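Long-range contacts in TetR transcriptional regulator (Chloroflexus aurantiacus, PDB 3QBM), which probably binds DNA and regulates transcription as a dimeric, all-helical member of the TetR family: residues Glu68-Gly73 and Leu88-Ser93; Gly102-Leu107 and Thr164-Val169; Glu10-Gln15 and Ala35-Glu40; Lys78-Thr83 and Arg145-Pro150; Glu130-Ile135 and Asp153-Ala158. One frame throughout, in Å; residues are numbered along the deposited sequence.

Overall arrangement
Along the chain contact 3 comes first, joining helix 2-23 to helix 30-37 in the probable DNA-binding part; its centre lies about 44 Å from that of contact 4, on the opposite side of the chain's centre. The other four involve the C-terminal part. Contact 1 fastens helix 51-74 to helix 80-92, whose N-terminal end also enters contact 4. Contacts 2 and 5 share helix 154-175, and the 130-135 and 153-158 segments both fall between those of contact 2. Contacts 1, 2 and 5 touch through Phe-91, Glu-166 and Trp-131, forming one core, and contacts 2 and 5 also reach the second subunit. Helix 51-74 thus runs from the probable DNA-binding part into this core.

Contact 1: Glu68-Gly73 and Leu88-Ser93; sequences ERFAVG and LDVFRS
Val-90 lays its CG1 methyl over one face of the Phe-70 ring, 3.6 Å from the centroid, a CH-pi contact. The edge of the same ring is turned toward the face of Phe-91 in an offset edge-to-face pair, centroids 5.4 Å apart and planes at 63°. Beside this, the CG2 methyl of Val-90 rests 4.0 Å from the CA of Gly-73; a CB there would clash with it, and glycine suits the place. At the polar margin, Arg-69 NH2 donates to Ser-93 OG at 2.8 Å, tilted somewhat from the guanidinium plane. A water accepts from Arg-69 NE and gives a weak bond to Ser-93 OG. That hydroxyl is positioned by its own donation to Val-90 O (2.6 Å), which leaves it to accept from the arginine. The Arg-69 chain bends at CB-CG (chi2 86°) to reach it, and NH2 also donates to Arg-97 O. With an alanine in place of Arg-69, Ser-93 OG and Arg-97 O would probably lose this donor. Farther out, Trp-131 meets both phenylalanine rings. Helices 51-74 and 80-92 are therefore joined by an aromatic, apolar interior with a hydrogen-bonded polar margin.

Contact 2: Gly102-Leu107 and Thr164-Val169; sequences GGCPIL and TMEGAV
Glu-166 reaches Cys-104 by folding its chain at CB-CG (chi2 -74°), which brings the carboxylate back against the start of helix 105-113. The cysteine meets it with SG anti to its own backbone N (chi1 178°), and SG ends 3.2 Å from Glu-166 OE2. Cys-104 is the N-cap of that helix: its sulfur accepts from Leu-107 N at 3.5 Å in a nearly straight bond of 176°, long as suits a large, soft acceptor. Leu-107 flanks the acid, its CB 3.6 Å from Glu-166 OE1, while its CD2 methyl passes the CG1 methyl of Val-169 at 3.9 Å. The same CD2 lies 3.5 Å from the backbone O of Glu-166. Before the cap, Gly-102 and Gly-103 both adopt positive phi angles at which a side chain would press on the preceding carbonyl, which suits glycine at both positions. Trp-131 and Phe-91 pack on Glu-166 from neighbouring helices, and Met-170 of the second subunit touches both Glu-166 and Leu-107. Beyond Leu-107, helix 105-113 carries Ile-111 of the magnesium site, and Asp-114 follows directly after it. Both carboxylate oxygens of Glu-166 are buried with no hydrogen-bonding partner established in the model. Such apolar surroundings would probably raise the acid's pKa, although the nearby helix N-terminus could partly offset this by favouring negative charge.

Contact 3: Glu10-Gln15 and Ala35-Glu40; sequences ERVVAQ and AATGLE
The predicted helix-turn-helix motif is held against helix 2-23 here, where Val-12 and Gln-15 meet Thr-37 and Leu-39 at the end of helix 30-37 and the turn after it. Val-12 sets its CG2 methyl 3.6 Å from Leu-39 CD1, branch to branch. The CG2 methyl of Thr-37 comes against two successive turns of helix 2-23, 3.9 Å from Val-12 CA and 3.7 Å from Gln-15 CB.

Threonine suits this place because its two branches do different work. With OG1 between the backbone N and the carbonyl carbon (chi1 60°), the methyl lies beside the N and faces helix 2-23, while the hydroxyl stays with its own helix end. There OG1 accepts from Leu-39 N at 3.2 Å, an ST turn, and is also hydrogen-bonded to Ile-33 O. Gly-38, at positive phi, makes the turn of the helix-turn-helix, and Leu-39 beyond it is thereby brought back toward Val-12. Leu-54 and Phe-48 pack on Val-12 as well, placing it in the small core of the three-helical, probably DNA-binding domain.

Gln-15 lies at the margin, its chain bent at CB-CG so that its aliphatic part runs past the Thr-37 methyl and its amide end lies beside Ala-36, OE1 4.0 Å from Ala-36 CB, in van der Waals contact and without a hydrogen bond. A glycine in its place would probably open a gap beside the Thr-37 methyl and leave Ala-36 less covered.

Contact 4: Lys78-Thr83 and Arg145-Pro150; sequences KHTVDT and RGEIRP
Glu-147 OE1 takes two hydrogen bonds from Thr-80: one from the backbone N at 3.0 Å, arriving from above the carboxylate plane, and one from OG1 at 2.8 Å, nearly along the C-O axis. Threonine offers both donors, and glutamate has the reach to pass the ring of His-79. OE2 accepts from Arg-145 NE at 2.9 Å in a straight bond, a salt bridge within the loop. The extended glutamate chain lies over the His-79 ring, whose plane is 8° from that of the carboxylate, with CD 3.6 Å above the ring's centre. His-79 is the N-cap of helix 80-92, its ND1 accepting from Val-81 N at 3.0 Å, while NE2 bonds to the O of the C-terminal residue, Ala-199. Outward, Ile-148 CG1 packs on Val-81 CG2 at 3.7 Å. Gly-146, suited to positive phi, closes helix 118-144 in a Schellman motif. An acid set at a helix N-terminus is likely to be stabilised in its charged form by the N-H and hydroxyl of Thr-80 and by Arg-145.

Contact 5: Glu130-Ile135 and Asp153-Ala158; sequences EWRETI and DADRLA
Asp-155 OD1 is gripped by two arginines: Arg-132 NE donates to it at 2.8 Å, meeting the syn lone pair of that oxygen, and Arg-136 forms a salt bridge to the same oxygen. The second oxygen, OD2, takes Arg-132 NH2 at 2.7 Å, also on the syn side but somewhat out of the carboxylate plane. Arg-132 therefore holds the aspartate side-on with NE and NH2, one nitrogen to each oxygen, the two flat groups turned 32° against each other. The bend in the arginine chain at CG-CD (chi3 76°) swings the guanidinium edge onto the acid, and its remaining nitrogen, NH1, pairs with Asp-129. A short aspartate and a long arginine suit this spacing, with the axes of segments 130-135 and 154-158 approaching to 8.8 Å, because the arginine supplies the reach.

Beneath this charged margin the packing is close and apolar. Ala-158 points its CB at the other helix, against the side chain of Ile-135 and 4.0 Å from Arg-132 CA; its small size lets the CA atoms of Arg-132 and Ala-158 come within 5.4 Å.

Segments 130-135 and 154-158 cross at 127°, nearer antiparallel than parallel, on the two sides of the loop that joins helices 118-144 and 154-175. Trp-131 turns to helices 51-74 and 80-92, whereas Arg-132 also packs on Leu-175 of the second subunit, so Arg-132 reaches from this helix pair to the dimer partner.

Contact 1: Glu68-Gly73 and Leu88-Ser93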
# COMPACT_ATOMS: atom_id res chain seq x y z
N GLU A 68 -1.15 -17.11 -11.11
CA GLU A 68 -2.20 -18.13 -11.42
C GLU A 68 -3.62 -17.54 -11.31
O GLU A 68 -4.51 -17.81 -12.12
CB GLU A 68 -2.10 -19.34 -10.46
CG GLU A 68 -0.88 -20.27 -10.68
CD GLU A 68 -0.64 -21.35 -9.58
OE1 GLU A 68 -1.29 -21.34 -8.49
OE2 GLU A 68 0.24 -22.20 -9.81
N ARG A 69 -3.82 -16.77 -10.25
CA ARG A 69 -5.07 -16.12 -9.93
C ARG A 69 -5.46 -15.08 -11.03
O ARG A 69 -6.63 -15.01 -11.48
CB ARG A 69 -4.86 -15.49 -8.55
CG ARG A 69 -6.02 -14.83 -7.87
CD ARG A 69 -6.87 -15.77 -7.06
NE ARG A 69 -8.01 -14.99 -6.57
CZ ARG A 69 -8.23 -14.66 -5.31
NH1 ARG A 69 -7.43 -15.13 -4.36
NH2 ARG A 69 -9.29 -13.92 -4.99
N PHE A 70 -4.50 -14.27 -11.48
CA PHE A 70 -4.78 -13.39 -12.63
C PHE A 70 -5.00 -14.16 -13.91
O PHE A 70 -5.85 -13.83 -14.71
CB PHE A 70 -3.68 -12.35 -12.82
CG PHE A 70 -3.82 -11.20 -11.87
CD1 PHE A 70 -4.76 -10.21 -12.09
CD2 PHE A 70 -3.07 -11.15 -10.71
CE1 PHE A 70 -4.92 -9.18 -11.22
CE2 PHE A 70 -3.23 -10.11 -9.82
CZ PHE A 70 -4.16 -9.13 -10.07
N ALA A 71 -4.24 -15.22 -14.09
CA ALA A 71 -4.37 -16.04 -15.28
C ALA A 71 -5.79 -16.59 -15.47
O ALA A 71 -6.31 -16.54 -16.57
CB ALA A 71 -3.34 -17.18 -15.22
N VAL A 72 -6.40 -17.10 -14.40
CA VAL A 72 -7.73 -17.68 -14.43
C VAL A 72 -8.75 -16.53 -14.58
O VAL A 72 -9.67 -16.59 -15.42
CB VAL A 72 -8.00 -18.54 -13.16
CG1 VAL A 72 -9.46 -19.03 -13.10
CG2 VAL A 72 -7.03 -19.73 -13.09
N GLY A 73 -8.56 -15.47 -13.80
CA GLY A 73 -9.43 -14.30 -13.88
C GLY A 73 -9.53 -13.64 -15.24
O GLY A 73 -10.61 -13.17 -15.62
N LEU A 88 -9.35 -5.72 -12.74
CA LEU A 88 -9.92 -5.04 -11.58
C LEU A 88 -10.69 -6.04 -10.70
O LEU A 88 -10.55 -6.02 -9.46
CB LEU A 88 -10.86 -3.89 -11.97
CG LEU A 88 -10.46 -2.90 -13.05
CD1 LEU A 88 -11.56 -1.89 -13.35
CD2 LEU A 88 -9.16 -2.19 -12.66
N ASP A 89 -11.47 -6.92 -11.33
CA ASP A 89 -12.30 -7.85 -10.61
C ASP A 89 -11.46 -8.82 -9.76
O ASP A 89 -11.87 -9.20 -8.67
CB ASP A 89 -13.22 -8.63 -11.52
CG ASP A 89 -14.21 -9.42 -10.74
OD1 ASP A 89 -14.98 -8.80 -9.99
OD2 ASP A 89 -14.17 -10.65 -10.82
N VAL A 90 -10.28 -9.20 -10.26
CA VAL A 90 -9.38 -10.04 -9.47
C VAL A 90 -9.08 -9.32 -8.14
O VAL A 90 -9.20 -9.91 -7.07
CB VAL A 90 -8.07 -10.38 -10.25
CG1 VAL A 90 -7.06 -11.09 -9.35
CG2 VAL A 90 -8.39 -11.25 -11.48
N PHE A 91 -8.64 -8.05 -8.21
CA PHE A 91 -8.36 -7.28 -7.00
C PHE A 91 -9.60 -7.14 -6.10
O PHE A 91 -9.49 -7.30 -4.87
CB PHE A 91 -7.83 -5.90 -7.37
CG PHE A 91 -6.36 -5.89 -7.67
CD1 PHE A 91 -5.45 -5.99 -6.64
CD2 PHE A 91 -5.89 -5.74 -8.95
CE1 PHE A 91 -4.11 -5.94 -6.88
CE2 PHE A 91 -4.53 -5.66 -9.18
CZ PHE A 91 -3.65 -5.79 -8.16
N ARG A 92 -10.74 -6.86 -6.69
CA ARG A 92 -11.96 -6.76 -5.94
C ARG A 92 -12.25 -8.03 -5.14
O ARG A 92 -12.69 -7.97 -3.96
CB ARG A 92 -13.15 -6.41 -6.85
CG ARG A 92 -14.41 -6.22 -6.07
CD ARG A 92 -15.54 -5.64 -6.85
NE ARG A 92 -15.97 -6.51 -7.92
CZ ARG A 92 -17.12 -6.37 -8.60
NH1 ARG A 92 -18.03 -5.46 -8.28
NH2 ARG A 92 -17.39 -7.22 -9.57
N SER A 93 -11.95 -9.18 -5.75
CA SER A 93 -12.20 -10.49 -5.09
C SER A 93 -11.33 -10.74 -3.86
O SER A 93 -11.61 -11.68 -3.07
CB SER A 93 -12.07 -11.64 -6.08
OG SER A 93 -10.70 -11.94 -6.33
O HOH W 1 -9.68 -14.15 -8.63

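Contact 2: Gly102-Leu107 and Thr164-Val169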
# COMPACT_ATOMS: atom_id res chain seq x y z
N GLY A 102 -3.51 -12.97 4.83
CA GLY A 102 -2.83 -11.70 5.13
C GLY A 102 -2.82 -10.64 4.04
O GLY A 102 -2.25 -9.59 4.24
N GLY A 103 -3.48 -10.88 2.91
CA GLY A 103 -3.63 -9.86 1.88
C GLY A 103 -2.79 -10.05 0.64
O GLY A 103 -2.35 -11.17 0.34
N CYS A 104 -2.60 -8.97 -0.13
CA CYS A 104 -1.76 -9.03 -1.33
C CYS A 104 -0.28 -9.09 -0.97
O CYS A 104 0.23 -8.16 -0.35
CB CYS A 104 -2.00 -7.82 -2.27
SG CYS A 104 -0.96 -7.83 -3.70
N PRO A 105 0.42 -10.16 -1.38
CA PRO A 105 1.86 -10.25 -1.02
C PRO A 105 2.74 -9.29 -1.79
O PRO A 105 3.88 -8.98 -1.35
CB PRO A 105 2.21 -11.69 -1.35
CG PRO A 105 1.30 -12.02 -2.49
CD PRO A 105 -0.01 -11.32 -2.18
N ILE A 106 2.25 -8.78 -2.91
CA ILE A 106 2.98 -7.79 -3.70
C ILE A 106 2.99 -6.46 -2.92
O ILE A 106 4.06 -5.86 -2.68
CB ILE A 106 2.37 -7.64 -5.12
CG1 ILE A 106 2.17 -9.01 -5.79
CG2 ILE A 106 3.27 -6.76 -6.03
CD1 ILE A 106 3.42 -9.86 -5.87
N LEU A 107 1.79 -6.01 -2.53
CA LEU A 107 1.62 -4.83 -1.68
C LEU A 107 2.38 -5.00 -0.36
O LEU A 107 3.14 -4.12 0.06
CB LEU A 107 0.13 -4.57 -1.40
CG LEU A 107 -0.31 -3.52 -0.39
CD1 LEU A 107 0.18 -2.12 -0.80
CD2 LEU A 107 -1.85 -3.53 -0.13
N THR A 164 -4.63 2.27 -7.83
CA THR A 164 -5.99 2.32 -7.27
C THR A 164 -6.39 1.07 -6.55
O THR A 164 -6.92 1.12 -5.40
CB THR A 164 -7.01 2.64 -8.36
OG1 THR A 164 -6.62 3.87 -9.00
CG2 THR A 164 -8.43 2.81 -7.76
N MSE A 165 -6.19 -0.06 -7.22
CA MSE A 165 -6.64 -1.35 -6.71
C MSE A 165 -5.80 -1.76 -5.49
O MSE A 165 -6.36 -2.20 -4.49
CB MSE A 165 -6.68 -2.43 -7.80
CG MSE A 165 -7.69 -2.19 -8.91
SE MSE A 165 -9.48 -1.50 -8.42
CE MSE A 165 -10.16 -3.03 -7.43
N GLU A 166 -4.49 -1.56 -5.53
CA GLU A 166 -3.65 -1.92 -4.40
C GLU A 166 -3.93 -1.02 -3.20
O GLU A 166 -3.97 -1.53 -2.07
CB GLU A 166 -2.15 -1.87 -4.74
CG GLU A 166 -1.69 -3.00 -5.62
CD GLU A 166 -1.57 -4.33 -4.91
OE1 GLU A 166 -2.34 -4.61 -3.97
OE2 GLU A 166 -0.70 -5.09 -5.32
N GLY A 167 -4.12 0.29 -3.42
CA GLY A 167 -4.55 1.21 -2.34
C GLY A 167 -5.89 0.80 -1.70
O GLY A 167 -6.09 0.84 -0.48
N ALA A 168 -6.80 0.34 -2.54
CA ALA A 168 -8.08 -0.15 -2.04
C ALA A 168 -7.94 -1.45 -1.24
O ALA A 168 -8.65 -1.63 -0.26
CB ALA A 168 -9.03 -0.28 -3.17
N VAL A 169 -7.05 -2.34 -1.66
CA VAL A 169 -6.71 -3.56 -0.88
C VAL A 169 -6.22 -3.16 0.52
O VAL A 169 -6.71 -3.70 1.54
CB VAL A 169 -5.65 -4.42 -1.56
CG1 VAL A 169 -5.16 -5.52 -0.60
CG2 VAL A 169 -6.21 -5.07 -2.82

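Contact 3: Glu10-Gln15 and Ala35-Glu40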
# COMPACT_ATOMS: atom_id res chain seq x y z
N GLU A 10 8.87 -27.34 -1.35
CA GLU A 10 7.58 -26.74 -1.73
C GLU A 10 6.69 -26.43 -0.52
O GLU A 10 6.12 -25.34 -0.41
CB GLU A 10 6.80 -27.64 -2.70
CG GLU A 10 7.37 -27.63 -4.11
CD GLU A 10 6.84 -28.74 -5.02
OE1 GLU A 10 6.24 -29.74 -4.52
OE2 GLU A 10 7.06 -28.62 -6.25
N ARG A 11 6.55 -27.40 0.38
CA ARG A 11 5.77 -27.22 1.60
C ARG A 11 6.33 -26.13 2.50
O ARG A 11 5.59 -25.32 3.04
CB ARG A 11 5.72 -28.52 2.41
CG ARG A 11 4.99 -29.70 1.78
CD ARG A 11 5.21 -30.96 2.64
NE ARG A 11 4.14 -31.96 2.52
CZ ARG A 11 4.10 -32.95 1.62
NH1 ARG A 11 5.08 -33.13 0.74
NH2 ARG A 11 3.05 -33.77 1.62
N VAL A 12 7.64 -26.11 2.70
CA VAL A 12 8.22 -25.10 3.56
C VAL A 12 8.00 -23.71 2.97
O VAL A 12 7.55 -22.82 3.66
CB VAL A 12 9.72 -25.35 3.84
CG1 VAL A 12 10.29 -24.23 4.69
CG2 VAL A 12 9.90 -26.70 4.53
N VAL A 13 8.30 -23.55 1.68
CA VAL A 13 8.17 -22.26 1.02
C VAL A 13 6.73 -21.77 1.12
O VAL A 13 6.50 -20.59 1.39
CB VAL A 13 8.62 -22.33 -0.47
CG1 VAL A 13 8.09 -21.18 -1.23
CG2 VAL A 13 10.14 -22.38 -0.58
N ALA A 14 5.76 -22.66 0.92
CA ALA A 14 4.33 -22.29 0.99
C ALA A 14 3.95 -21.82 2.41
O ALA A 14 3.28 -20.81 2.59
CB ALA A 14 3.42 -23.44 0.54
N GLN A 15 4.40 -22.53 3.41
CA GLN A 15 4.12 -22.12 4.80
C GLN A 15 4.86 -20.83 5.20
O GLN A 15 4.31 -19.98 5.92
CB GLN A 15 4.49 -23.23 5.77
CG GLN A 15 3.71 -24.54 5.54
CD GLN A 15 2.22 -24.39 5.77
OE1 GLN A 15 1.77 -23.59 6.60
NE2 GLN A 15 1.44 -25.16 5.02
N ALA A 35 7.13 -24.25 13.65
CA ALA A 35 5.78 -24.60 14.11
C ALA A 35 4.80 -24.88 12.96
O ALA A 35 4.06 -25.85 13.01
CB ALA A 35 5.21 -23.49 15.02
N ALA A 36 4.81 -24.04 11.93
CA ALA A 36 3.89 -24.18 10.81
C ALA A 36 4.21 -25.37 9.87
O ALA A 36 3.33 -25.87 9.20
CB ALA A 36 3.85 -22.90 10.00
N THR A 37 5.48 -25.78 9.80
CA THR A 37 5.88 -26.86 8.89
C THR A 37 6.01 -28.17 9.65
O THR A 37 6.05 -29.24 9.04
CB THR A 37 7.23 -26.56 8.23
OG1 THR A 37 8.24 -26.41 9.25
CG2 THR A 37 7.16 -25.28 7.34
N GLY A 38 6.07 -28.08 10.97
CA GLY A 38 6.29 -29.22 11.83
C GLY A 38 7.72 -29.72 11.70
O GLY A 38 8.01 -30.86 11.99
N LEU A 39 8.63 -28.86 11.25
CA LEU A 39 10.01 -29.30 11.05
C LEU A 39 10.97 -28.66 12.04
O LEU A 39 10.72 -27.60 12.57
CB LEU A 39 10.48 -28.97 9.63
CG LEU A 39 9.93 -29.68 8.40
CD1 LEU A 39 10.51 -29.04 7.16
CD2 LEU A 39 10.24 -31.20 8.38
N GLU A 40 12.06 -29.36 12.32
CA GLU A 40 13.11 -28.83 13.17
C GLU A 40 13.90 -27.83 12.32
O GLU A 40 13.85 -27.86 11.09
CB GLU A 40 14.03 -29.94 13.67
CG GLU A 40 13.33 -31.13 14.38
CD GLU A 40 12.61 -30.74 15.67
OE1 GLU A 40 12.38 -29.53 15.90
OE2 GLU A 40 12.27 -31.66 16.45

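Contact 4: Lys78-Thr83 and Arg145-Pro150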
# COMPACT_ATOMS: atom_id res chain seq x y z
N LYS A 78 -14.15 -11.92 -24.42
CA LYS A 78 -14.36 -11.73 -25.86
C LYS A 78 -14.04 -10.31 -26.34
O LYS A 78 -14.11 -10.07 -27.54
CB LYS A 78 -15.81 -12.10 -26.26
CG LYS A 78 -16.91 -11.25 -25.60
CD LYS A 78 -18.31 -11.77 -25.90
CE LYS A 78 -19.37 -11.03 -25.08
NZ LYS A 78 -20.72 -11.68 -25.21
N HIS A 79 -13.71 -9.41 -25.40
CA HIS A 79 -13.42 -7.99 -25.68
C HIS A 79 -12.32 -7.56 -24.73
O HIS A 79 -12.29 -7.97 -23.54
CB HIS A 79 -14.68 -7.19 -25.42
CG HIS A 79 -14.65 -5.79 -25.93
ND1 HIS A 79 -13.96 -4.78 -25.29
CD2 HIS A 79 -15.33 -5.20 -26.94
CE1 HIS A 79 -14.18 -3.64 -25.91
NE2 HIS A 79 -15.00 -3.87 -26.92
N THR A 80 -11.38 -6.75 -25.24
CA THR A 80 -10.20 -6.36 -24.48
C THR A 80 -10.55 -5.51 -23.27
O THR A 80 -9.85 -5.53 -22.27
CB THR A 80 -9.16 -5.58 -25.32
OG1 THR A 80 -9.78 -4.46 -25.95
CG2 THR A 80 -8.47 -6.53 -26.38
N VAL A 81 -11.63 -4.75 -23.36
CA VAL A 81 -12.07 -3.98 -22.22
C VAL A 81 -12.61 -4.90 -21.11
O VAL A 81 -12.33 -4.68 -19.92
CB VAL A 81 -13.03 -2.86 -22.64
CG1 VAL A 81 -13.73 -2.17 -21.42
CG2 VAL A 81 -12.23 -1.80 -23.47
N ASP A 82 -13.35 -5.94 -21.51
CA ASP A 82 -13.83 -6.94 -20.55
C ASP A 82 -12.64 -7.53 -19.82
O ASP A 82 -12.70 -7.75 -18.62
CB ASP A 82 -14.65 -8.04 -21.23
CG ASP A 82 -15.97 -7.53 -21.82
OD1 ASP A 82 -16.36 -6.40 -21.57
OD2 ASP A 82 -16.60 -8.29 -22.55
N THR A 83 -11.57 -7.83 -20.55
CA THR A 83 -10.38 -8.39 -19.96
C THR A 83 -9.71 -7.43 -18.99
O THR A 83 -9.29 -7.82 -17.88
CB THR A 83 -9.34 -8.81 -21.04
OG1 THR A 83 -10.01 -9.53 -22.08
CG2 THR A 83 -8.26 -9.63 -20.39
N ARG A 145 -8.11 -3.53 -32.64
CA ARG A 145 -9.45 -4.04 -32.94
C ARG A 145 -10.52 -2.96 -33.02
O ARG A 145 -11.67 -3.29 -33.29
CB ARG A 145 -9.89 -5.03 -31.85
CG ARG A 145 -9.11 -6.38 -31.86
CD ARG A 145 -9.45 -7.30 -30.72
NE ARG A 145 -10.81 -7.81 -30.84
CZ ARG A 145 -11.15 -8.87 -31.56
NH1 ARG A 145 -10.26 -9.54 -32.27
NH2 ARG A 145 -12.41 -9.24 -31.60
N GLY A 146 -10.17 -1.70 -32.76
CA GLY A 146 -11.17 -0.65 -32.69
C GLY A 146 -12.02 -0.72 -31.43
O GLY A 146 -13.10 -0.13 -31.37
N GLU A 147 -11.54 -1.43 -30.43
CA GLU A 147 -12.24 -1.56 -29.14
C GLU A 147 -11.79 -0.51 -28.14
O GLU A 147 -12.53 -0.18 -27.21
CB GLU A 147 -12.00 -2.94 -28.55
CG GLU A 147 -12.56 -4.06 -29.37
CD GLU A 147 -12.21 -5.42 -28.84
OE1 GLU A 147 -11.37 -5.55 -27.98
OE2 GLU A 147 -12.77 -6.38 -29.33
N ILE A 148 -10.60 0.02 -28.33
CA ILE A 148 -10.00 0.98 -27.41
C ILE A 148 -9.54 2.21 -28.20
O ILE A 148 -8.99 2.07 -29.29
CB ILE A 148 -8.84 0.34 -26.62
CG1 ILE A 148 -9.42 -0.66 -25.61
CG2 ILE A 148 -7.98 1.43 -25.86
CD1 ILE A 148 -8.38 -1.40 -24.76
N ARG A 149 -9.79 3.39 -27.66
CA ARG A 149 -9.38 4.64 -28.33
C ARG A 149 -7.87 4.65 -28.57
O ARG A 149 -7.09 4.36 -27.67
CB ARG A 149 -9.79 5.88 -27.51
CG ARG A 149 -11.23 6.04 -27.32
CD ARG A 149 -11.67 7.35 -26.65
NE ARG A 149 -13.13 7.41 -26.66
CZ ARG A 149 -13.88 7.93 -27.64
NH1 ARG A 149 -13.33 8.52 -28.70
NH2 ARG A 149 -15.22 7.87 -27.56
N PRO A 150 -7.44 5.00 -29.80
CA PRO A 150 -5.99 5.01 -30.05
C PRO A 150 -5.16 5.95 -29.18
O PRO A 150 -3.96 5.72 -29.00
CB PRO A 150 -5.86 5.44 -31.53
CG PRO A 150 -7.19 5.58 -32.05
CD PRO A 150 -8.24 5.33 -30.99

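Contact 5: Glu130-Ile135 and Asp153-Ala158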
# COMPACT_ATOMS: atom_id res chain seq x y z
N GLU A 130 5.11 -7.16 -14.83
CA GLU A 130 4.28 -8.16 -15.55
C GLU A 130 2.87 -7.62 -15.73
O GLU A 130 2.30 -7.72 -16.81
CB GLU A 130 4.15 -9.49 -14.81
CG GLU A 130 5.39 -10.24 -14.47
CD GLU A 130 5.03 -11.52 -13.73
OE1 GLU A 130 5.42 -11.67 -12.55
OE2 GLU A 130 4.31 -12.36 -14.31
N TRP A 131 2.29 -7.08 -14.64
CA TRP A 131 0.94 -6.46 -14.72
C TRP A 131 0.90 -5.33 -15.76
O TRP A 131 -0.03 -5.22 -16.55
CB TRP A 131 0.50 -5.89 -13.34
CG TRP A 131 0.35 -6.92 -12.27
CD1 TRP A 131 0.14 -8.27 -12.42
CD2 TRP A 131 0.29 -6.67 -10.86
NE1 TRP A 131 0.01 -8.87 -11.20
CE2 TRP A 131 0.07 -7.91 -10.23
CE3 TRP A 131 0.38 -5.52 -10.08
CZ2 TRP A 131 -0.01 -8.04 -8.83
CZ3 TRP A 131 0.32 -5.65 -8.69
CH2 TRP A 131 0.11 -6.91 -8.09
N ARG A 132 1.90 -4.47 -15.74
CA ARG A 132 2.00 -3.40 -16.71
C ARG A 132 2.09 -3.93 -18.16
O ARG A 132 1.42 -3.40 -19.07
CB ARG A 132 3.24 -2.54 -16.40
CG ARG A 132 3.12 -1.74 -15.16
CD ARG A 132 4.42 -1.13 -14.72
NE ARG A 132 4.81 0.03 -15.52
CZ ARG A 132 5.97 0.67 -15.37
NH1 ARG A 132 6.87 0.27 -14.46
NH2 ARG A 132 6.21 1.74 -16.10
N GLU A 133 2.91 -4.94 -18.37
CA GLU A 133 3.01 -5.57 -19.69
C GLU A 133 1.66 -6.18 -20.13
O GLU A 133 1.27 -6.06 -21.28
CB GLU A 133 4.10 -6.63 -19.74
CG GLU A 133 4.43 -7.16 -21.16
CD GLU A 133 5.28 -6.18 -22.02
OE1 GLU A 133 4.82 -5.06 -22.33
OE2 GLU A 133 6.41 -6.57 -22.40
N THR A 134 0.97 -6.84 -19.20
CA THR A 134 -0.37 -7.42 -19.46
C THR A 134 -1.38 -6.39 -19.93
O THR A 134 -2.05 -6.57 -20.95
CB THR A 134 -0.91 -8.15 -18.19
OG1 THR A 134 -0.10 -9.31 -18.02
CG2 THR A 134 -2.39 -8.61 -18.35
N ILE A 135 -1.45 -5.30 -19.20
CA ILE A 135 -2.37 -4.22 -19.52
C ILE A 135 -1.92 -3.54 -20.84
O ILE A 135 -2.77 -3.24 -21.68
CB ILE A 135 -2.51 -3.28 -18.27
CG1 ILE A 135 -3.09 -4.07 -17.08
CG2 ILE A 135 -3.39 -2.05 -18.58
CD1 ILE A 135 -3.05 -3.34 -15.73
N ASP A 153 -3.07 6.01 -23.38
CA ASP A 153 -1.70 5.69 -22.96
C ASP A 153 -1.77 4.46 -22.04
O ASP A 153 -2.26 4.56 -20.91
CB ASP A 153 -1.10 6.89 -22.22
CG ASP A 153 0.33 6.70 -21.86
OD1 ASP A 153 0.72 5.61 -21.35
OD2 ASP A 153 1.10 7.67 -22.10
N ALA A 154 -1.28 3.34 -22.55
CA ALA A 154 -1.39 2.04 -21.91
C ALA A 154 -0.71 1.99 -20.56
O ALA A 154 -1.30 1.54 -19.60
CB ALA A 154 -0.85 0.93 -22.80
N ASP A 155 0.52 2.45 -20.48
CA ASP A 155 1.22 2.38 -19.21
C ASP A 155 0.65 3.32 -18.18
O ASP A 155 0.66 2.97 -16.98
CB ASP A 155 2.71 2.64 -19.35
CG ASP A 155 3.49 2.14 -18.11
OD1 ASP A 155 3.41 0.93 -17.80
OD2 ASP A 155 4.16 2.94 -17.45
N ARG A 156 0.13 4.49 -18.60
CA ARG A 156 -0.55 5.42 -17.67
C ARG A 156 -1.75 4.71 -17.07
O ARG A 156 -1.98 4.73 -15.85
CB ARG A 156 -1.04 6.71 -18.35
CG ARG A 156 0.02 7.77 -18.56
CD ARG A 156 -0.57 9.16 -18.87
NE ARG A 156 0.51 10.13 -19.01
CZ ARG A 156 0.36 11.44 -19.17
NH1 ARG A 156 -0.86 11.97 -19.24
NH2 ARG A 156 1.43 12.20 -19.27
N LEU A 157 -2.53 4.05 -17.93
CA LEU A 157 -3.72 3.32 -17.45
C LEU A 157 -3.30 2.21 -16.48
O LEU A 157 -3.91 2.02 -15.41
CB LEU A 157 -4.50 2.76 -18.64
CG LEU A 157 -5.75 1.93 -18.32
CD1 LEU A 157 -6.73 2.81 -17.51
CD2 LEU A 157 -6.41 1.30 -19.58
N ALA A 158 -2.24 1.49 -16.83
CA ALA A 158 -1.78 0.35 -16.02
C ALA A 158 -1.38 0.79 -14.64
O ALA A 158 -1.77 0.19 -13.64
CB ALA A 158 -0.61 -0.37 -16.70